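Local atomic coordinates of nitrite oxidoreductase subunit A (Kuenenia stuttgartiensis, PDB entry 7B04), a protein that is a molybdopterin oxidoreductase family subunit whose model holds a molybdenum atom, two MD1 molecules and an iron/sulfur cluster. Residues F821-T825 against L1073-A1077; I969-D973 against V1118-V1122. All coordinates share one frame; numbering follows the deposited sequence.

Two ways of joining distant parts of a large molybdopterin enzyme without a direct hydrogen bond are set out here. Contact 1 (821-825 with 1073-1077) relies on aliphatic and aromatic packing, whereas contact 2 (969-973 with 1118-1122) packs around a bridging water. They lie on opposite sides of the chain's centre, their centres about 22 Å and about 35 Å from it, and about 55 Å from each other. Their nearest atoms are about 43 Å apart, so neither touches the other. Along the sequence the segments alternate. Neither contact includes a residue of the iron/sulfur cluster pocket, which contains Cys-67 and Cys-75, but each has residues packed against subunit B.

Contact 1 (F821-T825 against L1073-A1077); sequences FYTPT and LFHKA
Tyr-822 receives the aliphatic chain of Lys-1076 over one face of its ring, a CH-pi contact in which CD of Lys-1076 stands 3.6 Å from the ring centroid of Tyr-822, 13° off the normal. The two side chains run side by side in the same direction, and their CB atoms touch. Pro-824 and Phe-1074 slide past each other in opposite directions, with CG of Pro-824 3.9 Å from CB of Phe-1074. With its CG anti to the backbone N (chi1 178°), Phe-1074 directs its ring edge at the Thr-823/Pro-824 peptide, CE2 of Phe-1074 lying 3.3 Å from O of Thr-823. Phe-1074 is itself the centre of an inverse gamma turn, and its ring stacks on Phe-1083, in the short strand 1083-1084 that pairs antiparallel with 1075-1076. Above the ring the lysine chain bends at chi4 (-64°), and NZ of Lys-1076 turns away to hydrogen-bond O of Ala-1077 at 2.8 Å and O of Gly-1080. Ser-409 of subunit B packs on both Tyr-822 and Lys-1076. With NZ of Lys-1076 5.8 Å from the ring centroid of Tyr-822, any cation-pi attraction is weak; the lysine probably serves the tyrosine as a hydrocarbon, its charge being met by carbonyls.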
ATOM      1  N   PHE B 821      25.250  -9.104  28.026  1.00 50.00           N
ATOM      2  CA  PHE B 821      24.275  -8.196  27.444  1.00 42.61           C
ATOM      3  C   PHE B 821      24.515  -6.780  27.966  1.00 41.60           C
ATOM      4  O   PHE B 821      25.446  -6.522  28.732  1.00 52.77           O
ATOM      5  CB  PHE B 821      22.854  -8.663  27.761  1.00 39.42           C
ATOM      6  CG  PHE B 821      22.498  -9.991  27.154  1.00 49.40           C
ATOM      7  CD1 PHE B 821      22.067 -10.077  25.841  1.00 49.93           C
ATOM      8  CD2 PHE B 821      22.590 -11.156  27.900  1.00 53.58           C
ATOM      9  CE1 PHE B 821      21.737 -11.299  25.282  1.00 46.24           C
ATOM     10  CE2 PHE B 821      22.262 -12.380  27.347  1.00 47.49           C
ATOM     11  CZ  PHE B 821      21.835 -12.452  26.037  1.00 43.07           C
ATOM     12  N   TYR B 822      23.665  -5.843  27.548  1.00 42.37           N
ATOM     13  CA  TYR B 822      23.832  -4.431  27.896  1.00 47.28           C
ATOM     14  C   TYR B 822      22.892  -4.007  29.019  1.00 49.68           C
ATOM     15  O   TYR B 822      22.354  -2.897  29.016  1.00 50.22           O
ATOM     16  CB  TYR B 822      23.627  -3.559  26.661  1.00 43.08           C
ATOM     17  CG  TYR B 822      24.518  -3.933  25.496  1.00 45.30           C
ATOM     18  CD1 TYR B 822      25.845  -3.524  25.450  1.00 46.52           C
ATOM     19  CD2 TYR B 822      24.034  -4.702  24.446  1.00 42.54           C
ATOM     20  CE1 TYR B 822      26.663  -3.867  24.390  1.00 41.54           C
ATOM     21  CE2 TYR B 822      24.845  -5.050  23.380  1.00 39.82           C
ATOM     22  CZ  TYR B 822      26.157  -4.630  23.358  1.00 42.44           C
ATOM     23  OH  TYR B 822      26.970  -4.974  22.300  1.00 51.88           O
ATOM     24  N   THR B 823      22.690  -4.882  29.991  1.00 47.80           N
ATOM     25  CA  THR B 823      21.908  -4.638  31.193  1.00 48.18           C
ATOM     26  C   THR B 823      22.820  -4.346  32.372  1.00 53.08           C
ATOM     27  O   THR B 823      24.043  -4.476  32.277  1.00 51.95           O
ATOM     28  CB  THR B 823      21.028  -5.853  31.496  1.00 44.25           C
ATOM     29  OG1 THR B 823      21.841  -7.033  31.546  1.00 46.23           O
ATOM     30  CG2 THR B 823      19.977  -6.013  30.430  1.00 42.64           C
ATOM     31  N   PRO B 824      22.263  -3.908  33.505  1.00 56.33           N
ATOM     32  CA  PRO B 824      23.077  -3.860  34.729  1.00 53.60           C
ATOM     33  C   PRO B 824      23.672  -5.206  35.115  1.00 55.38           C
ATOM     34  O   PRO B 824      24.783  -5.247  35.657  1.00 61.78           O
ATOM     35  CB  PRO B 824      22.084  -3.356  35.784  1.00 53.85           C
ATOM     36  CG  PRO B 824      21.130  -2.524  35.011  1.00 52.49           C
ATOM     37  CD  PRO B 824      20.976  -3.207  33.678  1.00 56.86           C
ATOM     38  N   THR B 825      22.978  -6.310  34.844  1.00 56.35           N
ATOM     39  CA  THR B 825      23.489  -7.637  35.169  1.00 53.37           C
ATOM     40  C   THR B 825      24.244  -8.300  34.026  1.00 50.38           C
ATOM     41  O   THR B 825      24.850  -9.355  34.239  1.00 54.89           O
ATOM     42  CB  THR B 825      22.346  -8.566  35.600  1.00 55.26           C
ATOM     43  OG1 THR B 825      21.448  -8.771  34.501  1.00 48.28           O
ATOM     44  CG2 THR B 825      21.585  -7.978  36.781  1.00 57.64           C
ATOM     45  N   LEU B1073      18.630   4.321  34.301  1.00 47.06           N
ATOM     46  CA  LEU B1073      18.489   3.135  33.449  1.00 44.51           C
ATOM     47  C   LEU B1073      19.798   2.869  32.709  1.00 48.04           C
ATOM     48  O   LEU B1073      20.055   3.426  31.641  1.00 57.46           O
ATOM     49  CB  LEU B1073      17.324   3.278  32.476  1.00 45.95           C
ATOM     50  CG  LEU B1073      17.109   1.973  31.702  1.00 45.94           C
ATOM     51  CD1 LEU B1073      16.814   0.822  32.659  1.00 48.41           C
ATOM     52  CD2 LEU B1073      16.011   2.106  30.662  1.00 46.66           C
ATOM     53  N   PHE B1074      20.642   2.024  33.300  1.00 50.46           N
ATOM     54  CA  PHE B1074      21.910   1.629  32.694  1.00 42.70           C
ATOM     55  C   PHE B1074      21.719   0.828  31.407  1.00 48.28           C
ATOM     56  O   PHE B1074      21.648  -0.404  31.447  1.00 54.68           O
ATOM     57  CB  PHE B1074      22.722   0.803  33.694  1.00 44.48           C
ATOM     58  CG  PHE B1074      24.034   0.308  33.155  1.00 43.02           C
ATOM     59  CD1 PHE B1074      25.089   1.179  32.957  1.00 44.10           C
ATOM     60  CD2 PHE B1074      24.213  -1.034  32.856  1.00 43.17           C
ATOM     61  CE1 PHE B1074      26.297   0.724  32.463  1.00 47.78           C
ATOM     62  CE2 PHE B1074      25.415  -1.494  32.360  1.00 46.59           C
ATOM     63  CZ  PHE B1074      26.459  -0.615  32.165  1.00 47.92           C
ATOM     64  N   HIS B1075      21.581   1.509  30.273  1.00 43.34           N
ATOM     65  CA  HIS B1075      21.516   0.867  28.961  1.00 42.50           C
ATOM     66  C   HIS B1075      22.654   1.366  28.066  1.00 44.51           C
ATOM     67  O   HIS B1075      23.454   2.224  28.452  1.00 37.83           O
ATOM     68  CB  HIS B1075      20.151   1.078  28.302  1.00 41.08           C
ATOM     69  CG  HIS B1075      19.764   2.512  28.160  1.00 40.69           C
ATOM     70  ND1 HIS B1075      19.346   3.277  29.227  1.00 48.54           N
ATOM     71  CD2 HIS B1075      19.722   3.321  27.076  1.00 42.31           C
ATOM     72  CE1 HIS B1075      19.067   4.495  28.806  1.00 48.25           C
ATOM     73  NE2 HIS B1075      19.287   4.550  27.505  1.00 48.31           N
ATOM     74  N   LYS B1076      22.715   0.810  26.856  1.00 47.29           N
ATOM     75  CA  LYS B1076      23.766   1.107  25.889  1.00 38.89           C
ATOM     76  C   LYS B1076      23.390   2.270  24.977  1.00 40.39           C
ATOM     77  O   LYS B1076      22.250   2.371  24.513  1.00 38.47           O
ATOM     78  CB  LYS B1076      24.062  -0.125  25.030  1.00 39.28           C
ATOM     79  CG  LYS B1076      25.033   0.134  23.883  1.00 42.41           C
ATOM     80  CD  LYS B1076      25.066  -1.022  22.894  1.00 41.26           C
ATOM     81  CE  LYS B1076      26.082  -0.778  21.787  1.00 55.89           C
ATOM     82  NZ  LYS B1076      25.737   0.400  20.943  1.00 56.22           N
ATOM     83  N   ALA B1077      24.360   3.148  24.728  1.00 47.93           N
ATOM     84  CA  ALA B1077      24.161   4.247  23.794  1.00 43.91           C
ATOM     85  C   ALA B1077      23.992   3.711  22.377  1.00 50.98           C
ATOM     86  O   ALA B1077      24.660   2.756  21.973  1.00 56.33           O
ATOM     87  CB  ALA B1077      25.336   5.223  23.858  1.00 42.07           C
TER

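Contact 2 (I969-D973 against V1118-V1122); sequences IEDGD and VWDPV
Gly-972 and Trp-1119 bring the backbones closest, their CA atoms 5.4 Å apart, where a type II beta turn from Glu-970 to Asp-973 faces the start of a weakly bonded helix that begins about 1120 and runs on past 1122. The turn is closed by N of Asp-973 on O of Glu-970, and Gly-972 adopts a phi of 99° that suits glycine, CA of Gly-972 packing 4.0 Å from CB of Trp-1119. One water joins the segments, accepting from N of Trp-1119 at 2.9 Å and donating to O of Asp-971 and OD1 of Asp-973. That OD1 also accepts from N of Gly-1111, while OD2 of Asp-973 takes N of Glu-970 at 2.8 Å, bracing the turn. The turn leads into strand 974-978 of a mixed sheet, with backbone bonds to Ala-1005 in strand 1001-1007. The carboxylate of Asp-971 lies alongside the Trp-1119 ring, their planes 38° apart, OD2 of Asp-971 3.8 Å from CZ3 of Trp-1119. Glu-970, its chain bent at chi2 (69°), brings CG against CG2 of Val-1118, the side chains crossing at a slant, and OE2 to CG1 of Val-1122. Pro-1121 CD covers one face of the indole; Phe-144 of subunit B packs on Trp-1119.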
ATOM      1  N   ILE B 969     -26.504   2.500  12.192  1.00 41.58           N
ATOM      2  CA  ILE B 969     -25.547   2.864  11.157  1.00 37.79           C
ATOM      3  C   ILE B 969     -25.508   1.736  10.141  1.00 41.27           C
ATOM      4  O   ILE B 969     -25.253   0.578  10.495  1.00 43.82           O
ATOM      5  CB  ILE B 969     -24.152   3.119  11.746  1.00 41.69           C
ATOM      6  CG1 ILE B 969     -24.182   4.327  12.684  1.00 48.90           C
ATOM      7  CG2 ILE B 969     -23.129   3.310  10.635  1.00 39.87           C
ATOM      8  CD1 ILE B 969     -22.957   4.456  13.560  1.00 37.96           C
ATOM      9  N   GLU B 970     -25.754   2.069   8.880  1.00 42.86           N
ATOM     10  CA  GLU B 970     -25.647   1.106   7.799  1.00 44.36           C
ATOM     11  C   GLU B 970     -24.296   1.271   7.113  1.00 43.81           C
ATOM     12  O   GLU B 970     -23.707   2.354   7.135  1.00 41.55           O
ATOM     13  CB  GLU B 970     -26.779   1.303   6.797  1.00 42.65           C
ATOM     14  CG  GLU B 970     -26.880   0.225   5.756  1.00 40.58           C
ATOM     15  CD  GLU B 970     -27.334  -1.101   6.307  1.00 52.44           C
ATOM     16  OE1 GLU B 970     -28.053  -1.114   7.327  1.00 65.75           O
ATOM     17  OE2 GLU B 970     -26.978  -2.134   5.708  1.00 55.87           O
ATOM     18  N   ASP B 971     -23.799   0.181   6.517  1.00 37.60           N
ATOM     19  CA  ASP B 971     -22.504   0.219   5.841  1.00 39.70           C
ATOM     20  C   ASP B 971     -22.503   1.279   4.746  1.00 37.15           C
ATOM     21  O   ASP B 971     -23.362   1.281   3.860  1.00 37.71           O
ATOM     22  CB  ASP B 971     -22.130  -1.147   5.258  1.00 39.72           C
ATOM     23  CG  ASP B 971     -20.762  -1.125   4.537  1.00 37.21           C
ATOM     24  OD1 ASP B 971     -20.308  -2.206   4.098  1.00 33.42           O
ATOM     25  OD2 ASP B 971     -20.129  -0.050   4.412  1.00 43.09           O
ATOM     26  N   GLY B 972     -21.501   2.152   4.795  1.00 34.11           N
ATOM     27  CA  GLY B 972     -21.341   3.234   3.847  1.00 30.60           C
ATOM     28  C   GLY B 972     -21.829   4.569   4.340  1.00 34.59           C
ATOM     29  O   GLY B 972     -21.613   5.573   3.656  1.00 39.94           O
ATOM     30  N   ASP B 973     -22.446   4.618   5.517  1.00 43.24           N
ATOM     31  CA  ASP B 973     -22.907   5.877   6.081  1.00 46.66           C
ATOM     32  C   ASP B 973     -21.744   6.659   6.678  1.00 43.19           C
ATOM     33  O   ASP B 973     -20.745   6.088   7.122  1.00 40.83           O
ATOM     34  CB  ASP B 973     -23.962   5.625   7.159  1.00 43.42           C
ATOM     35  CG  ASP B 973     -25.261   5.087   6.595  1.00 49.52           C
ATOM     36  OD1 ASP B 973     -25.558   5.364   5.413  1.00 56.83           O
ATOM     37  OD2 ASP B 973     -25.992   4.401   7.337  1.00 43.25           O
ATOM     38  N   VAL B1118     -29.638   4.342   0.941  1.00 43.80           N
ATOM     39  CA  VAL B1118     -28.477   3.635   1.454  1.00 36.73           C
ATOM     40  C   VAL B1118     -27.391   3.569   0.386  1.00 48.68           C
ATOM     41  O   VAL B1118     -27.636   3.729  -0.812  1.00 49.05           O
ATOM     42  CB  VAL B1118     -28.850   2.227   1.961  1.00 28.28           C
ATOM     43  CG1 VAL B1118     -28.852   1.226   0.824  1.00 34.18           C
ATOM     44  CG2 VAL B1118     -27.893   1.803   3.001  1.00 45.02           C
ATOM     45  N   TRP B1119     -26.158   3.367   0.837  1.00 43.91           N
ATOM     46  CA  TRP B1119     -25.034   3.213  -0.077  1.00 34.06           C
ATOM     47  C   TRP B1119     -25.308   2.080  -1.061  1.00 37.53           C
ATOM     48  O   TRP B1119     -25.760   0.998  -0.673  1.00 35.67           O
ATOM     49  CB  TRP B1119     -23.763   2.953   0.730  1.00 39.21           C
ATOM     50  CG  TRP B1119     -22.494   2.820  -0.051  1.00 42.02           C
ATOM     51  CD1 TRP B1119     -21.968   3.706  -0.954  1.00 41.04           C
ATOM     52  CD2 TRP B1119     -21.571   1.736   0.038  1.00 34.41           C
ATOM     53  NE1 TRP B1119     -20.772   3.220  -1.441  1.00 33.89           N
ATOM     54  CE2 TRP B1119     -20.509   2.012  -0.846  1.00 33.52           C
ATOM     55  CE3 TRP B1119     -21.546   0.548   0.775  1.00 28.53           C
ATOM     56  CZ2 TRP B1119     -19.432   1.141  -1.010  1.00 32.92           C
ATOM     57  CZ3 TRP B1119     -20.479  -0.312   0.612  1.00 29.65           C
ATOM     58  CH2 TRP B1119     -19.437  -0.013  -0.273  1.00 35.65           C
ATOM     59  N   ASP B1120     -25.042   2.346  -2.340  1.00 40.98           N
ATOM     60  CA  ASP B1120     -25.542   1.495  -3.420  1.00 35.36           C
ATOM     61  C   ASP B1120     -25.196   0.012  -3.293  1.00 31.19           C
ATOM     62  O   ASP B1120     -26.085  -0.816  -3.555  1.00 33.00           O
ATOM     63  CB  ASP B1120     -25.033   2.026  -4.770  1.00 31.62           C
ATOM     64  CG  ASP B1120     -25.646   3.354  -5.150  1.00 39.09           C
ATOM     65  OD1 ASP B1120     -26.797   3.613  -4.737  1.00 47.01           O
ATOM     66  OD2 ASP B1120     -24.987   4.134  -5.870  1.00 43.37           O
ATOM     67  N   PRO B1121     -23.977  -0.401  -2.920  1.00 33.04           N
ATOM     68  CA  PRO B1121     -23.702  -1.850  -2.846  1.00 31.65           C
ATOM     69  C   PRO B1121     -24.510  -2.585  -1.791  1.00 30.39           C
ATOM     70  O   PRO B1121     -24.585  -3.819  -1.843  1.00 36.86           O
ATOM     71  CB  PRO B1121     -22.199  -1.911  -2.542  1.00 32.27           C
ATOM     72  CG  PRO B1121     -21.664  -0.641  -3.080  1.00 36.83           C
ATOM     73  CD  PRO B1121     -22.732   0.381  -2.813  1.00 34.01           C
ATOM     74  N   VAL B1122     -25.109  -1.881  -0.829  1.00 36.34           N
ATOM     75  CA  VAL B1122     -25.936  -2.571   0.156  1.00 39.37           C
ATOM     76  C   VAL B1122     -27.241  -3.037  -0.479  1.00 41.78           C
ATOM     77  O   VAL B1122     -27.770  -4.097  -0.121  1.00 45.22           O
ATOM     78  CB  VAL B1122     -26.189  -1.660   1.372  1.00 37.14           C
ATOM     79  CG1 VAL B1122     -27.102  -2.346   2.378  1.00 31.01           C
ATOM     80  CG2 VAL B1122     -24.871  -1.273   2.023  1.00 38.92           C
TER
HETATM   81  O   HOH W   1     -25.327   3.589   3.588  1.00 34.18           O